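Local coordinates for lipoprotein (Bacteroides fragilis, PDB 3RWX) that is of unknown function but is a putative outer-membrane lipoprotein built from two calycin-like beta-barrel domains, at residues Ser149-Ile155 / Leu180-Gly186. Numbering follows the deposited sequence. Where two conformers were deposited one is given.
Sequences STTYPDI and LNSSQTG
A type I beta turn, Ser-183 to Gly-186, is pinned against strand 150-151, an edge strand of its antiparallel sheet, by Thr-185 and Thr-150. Their hydroxyls share a hydrogen bond, OG1 to OG1 at 2.8 Å, the two side chains lying antiparallel, side by side. Water 1 adds a bridge, accepting from the backbone N of Thr-151 and bonding Thr-185 OG1. Within the turn Ser-183 OG accepts from the N of Thr-185 (2.8 Å, N-H...O angle 153°), an ST turn that ties down the residue carrying the bridging hydroxyl.

Next along, the ring of Tyr-152 is sandwiched. Thr-150 turns OG1 to the side of its backbone N (chi1 -74°), which sends CG2 the other way, 3.7 Å above the ring plane and over its centre; on the opposite face Leu-180 CD2 lies nearer the rim. The other Leu-180 methyl, CD1, touches Tyr-152 CB at 3.5 Å and meets Ile-155 CD1 at 4.0 Å. At the ring edge stand Ser-183 N and Gly-186 O, which are hydrogen-bonded to each other, while Tyr-152 OH bonds to Arg-187 O just beyond.

Pro-153 lays CD 3.5 Å from Ser-182 O, and water 2 donates to Pro-153 O and accepts from Asn-181 N. No direct backbone hydrogen bond joins the two segments: side chains and waters fasten an irregular loop to an edge strand and the loop that follows it in the second calycin-like beta-barrel domain.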
loop_
_atom_site.group_PDB
_atom_site.type_symbol
_atom_site.label_atom_id
_atom_site.label_comp_id
_atom_site.label_asym_id
_atom_site.label_seq_id
_atom_site.Cartn_x
_atom_site.Cartn_y
_atom_site.Cartn_z
ATOM N N SER A 149 2.246 23.425 -28.959
ATOM C CA SER A 149 1.184 22.972 -29.867
ATOM C C SER A 149 1.326 21.521 -30.326
ATOM O O SER A 149 0.589 21.093 -31.174
ATOM C CB SER A 149 1.187 23.861 -31.139
ATOM O OG SER A 149 2.492 23.861 -31.712
ATOM N N THR A 150 2.289 20.780 -29.806
ATOM C CA THR A 150 2.482 19.398 -30.200
ATOM C C THR A 150 1.861 18.437 -29.218
ATOM O O THR A 150 2.037 18.567 -28.017
ATOM C CB THR A 150 3.990 19.082 -30.311
ATOM O OG1 THR A 150 4.501 19.703 -31.496
ATOM C CG2 THR A 150 4.258 17.554 -30.369
ATOM N N THR A 151 1.148 17.448 -29.735
ATOM C CA THR A 151 0.740 16.301 -28.918
ATOM C C THR A 151 1.273 15.042 -29.588
ATOM O O THR A 151 1.026 14.769 -30.776
ATOM C CB THR A 151 -0.783 16.193 -28.769
ATOM O OG1 THR A 151 -1.300 17.420 -28.238
ATOM C CG2 THR A 151 -1.150 15.041 -27.828
ATOM N N TYR A 152 2.015 14.274 -28.815
ATOM C CA TYR A 152 2.706 13.115 -29.342
ATOM C C TYR A 152 1.771 11.914 -29.463
ATOM O O TYR A 152 0.683 11.910 -28.891
ATOM C CB TYR A 152 3.887 12.793 -28.446
ATOM C CG TYR A 152 4.986 13.834 -28.496
ATOM C CD1 TYR A 152 5.828 13.929 -29.583
ATOM C CD2 TYR A 152 5.181 14.721 -27.461
ATOM C CE1 TYR A 152 6.854 14.901 -29.643
ATOM C CE2 TYR A 152 6.208 15.680 -27.501
ATOM C CZ TYR A 152 7.031 15.756 -28.597
ATOM O OH TYR A 152 8.031 16.676 -28.633
ATOM N N PRO A 153 2.188 10.890 -30.227
ATOM C CA PRO A 153 1.381 9.688 -30.204
ATOM C C PRO A 153 1.248 9.111 -28.780
ATOM O O PRO A 153 2.134 9.293 -27.941
ATOM C CB PRO A 153 2.147 8.734 -31.137
ATOM C CG PRO A 153 2.866 9.618 -32.073
ATOM C CD PRO A 153 3.289 10.787 -31.199
ATOM N N ASP A 154 0.121 8.470 -28.523
ATOM C CA ASP A 154 -0.088 7.773 -27.273
ATOM C C ASP A 154 1.006 6.747 -27.005
ATOM O O ASP A 154 1.424 6.041 -27.905
ATOM C CB ASP A 154 -1.448 7.070 -27.271
ATOM C CG ASP A 154 -2.605 8.050 -27.179
ATOM O OD1 ASP A 154 -2.432 9.140 -26.585
ATOM O OD2 ASP A 154 -3.696 7.739 -27.695
ATOM N N ILE A 155 1.464 6.709 -25.762
ATOM C CA ILE A 155 2.311 5.662 -25.290
ATOM C C ILE A 155 1.427 4.668 -24.547
ATOM O O ILE A 155 0.737 5.038 -23.601
ATOM C CB ILE A 155 3.384 6.217 -24.293
ATOM C CG1 ILE A 155 4.343 7.176 -24.996
ATOM C CG2 ILE A 155 4.168 5.069 -23.652
ATOM C CD1 ILE A 155 5.102 8.093 -24.024
ATOM N N LEU A 180 8.515 7.535 -25.955
ATOM C CA LEU A 180 7.923 8.647 -26.648
ATOM C C LEU A 180 8.391 8.689 -28.082
ATOM O O LEU A 180 9.572 8.666 -28.319
ATOM C CB LEU A 180 8.320 9.932 -25.930
ATOM C CG LEU A 180 7.668 11.207 -26.463
ATOM C CD1 LEU A 180 6.142 11.165 -26.320
ATOM C CD2 LEU A 180 8.285 12.420 -25.766
ATOM N N ASN A 181 7.483 8.754 -29.046
ATOM C CA ASN A 181 7.894 8.883 -30.439
ATOM C C ASN A 181 7.555 10.235 -30.969
ATOM O O ASN A 181 6.724 10.932 -30.389
ATOM C CB ASN A 181 7.206 7.845 -31.301
ATOM C CG ASN A 181 7.645 6.426 -30.976
ATOM O OD1 ASN A 181 8.737 6.181 -30.463
ATOM N ND2 ASN A 181 6.786 5.491 -31.280
ATOM N N SER A 182 8.165 10.601 -32.092
ATOM C CA SER A 182 7.934 11.904 -32.702
ATOM C C SER A 182 6.517 12.053 -33.216
ATOM O O SER A 182 5.858 11.074 -33.539
ATOM C CB SER A 182 8.889 12.124 -33.866
ATOM O OG SER A 182 10.218 11.944 -33.440
ATOM N N SER A 183 6.080 13.301 -33.292
ATOM C CA SER A 183 4.836 13.694 -33.900
ATOM C C SER A 183 5.151 14.267 -35.276
ATOM O O SER A 183 6.278 14.691 -35.550
ATOM C CB SER A 183 4.176 14.763 -33.019
ATOM O OG SER A 183 3.464 15.727 -33.773
ATOM N N GLN A 184 4.156 14.302 -36.148
ATOM C CA GLN A 184 4.314 14.999 -37.414
ATOM C C GLN A 184 4.738 16.459 -37.196
ATOM O O GLN A 184 5.473 17.012 -38.001
ATOM C CB GLN A 184 3.018 14.936 -38.230
ATOM C CG GLN A 184 2.714 13.536 -38.755
ATOM C CD GLN A 184 1.415 13.459 -39.568
ATOM O OE1 GLN A 184 1.066 14.396 -40.296
ATOM N NE2 GLN A 184 0.698 12.328 -39.447
ATOM N N THR A 185 4.293 17.063 -36.099
ATOM C CA THR A 185 4.570 18.476 -35.814
ATOM C C THR A 185 5.817 18.730 -34.935
ATOM O O THR A 185 6.118 19.885 -34.610
ATOM C CB THR A 185 3.319 19.170 -35.151
ATOM O OG1 THR A 185 3.208 18.788 -33.769
ATOM C CG2 THR A 185 2.025 18.788 -35.882
ATOM N N GLY A 186 6.535 17.681 -34.541
ATOM C CA GLY A 186 7.716 17.874 -33.699
ATOM C C GLY A 186 8.433 16.612 -33.242
ATOM O O GLY A 186 7.828 15.551 -33.099
HETATM O O HOH W 1 0.788 17.398 -32.847
HETATM O O HOH W 2 4.889 8.552 -28.334
#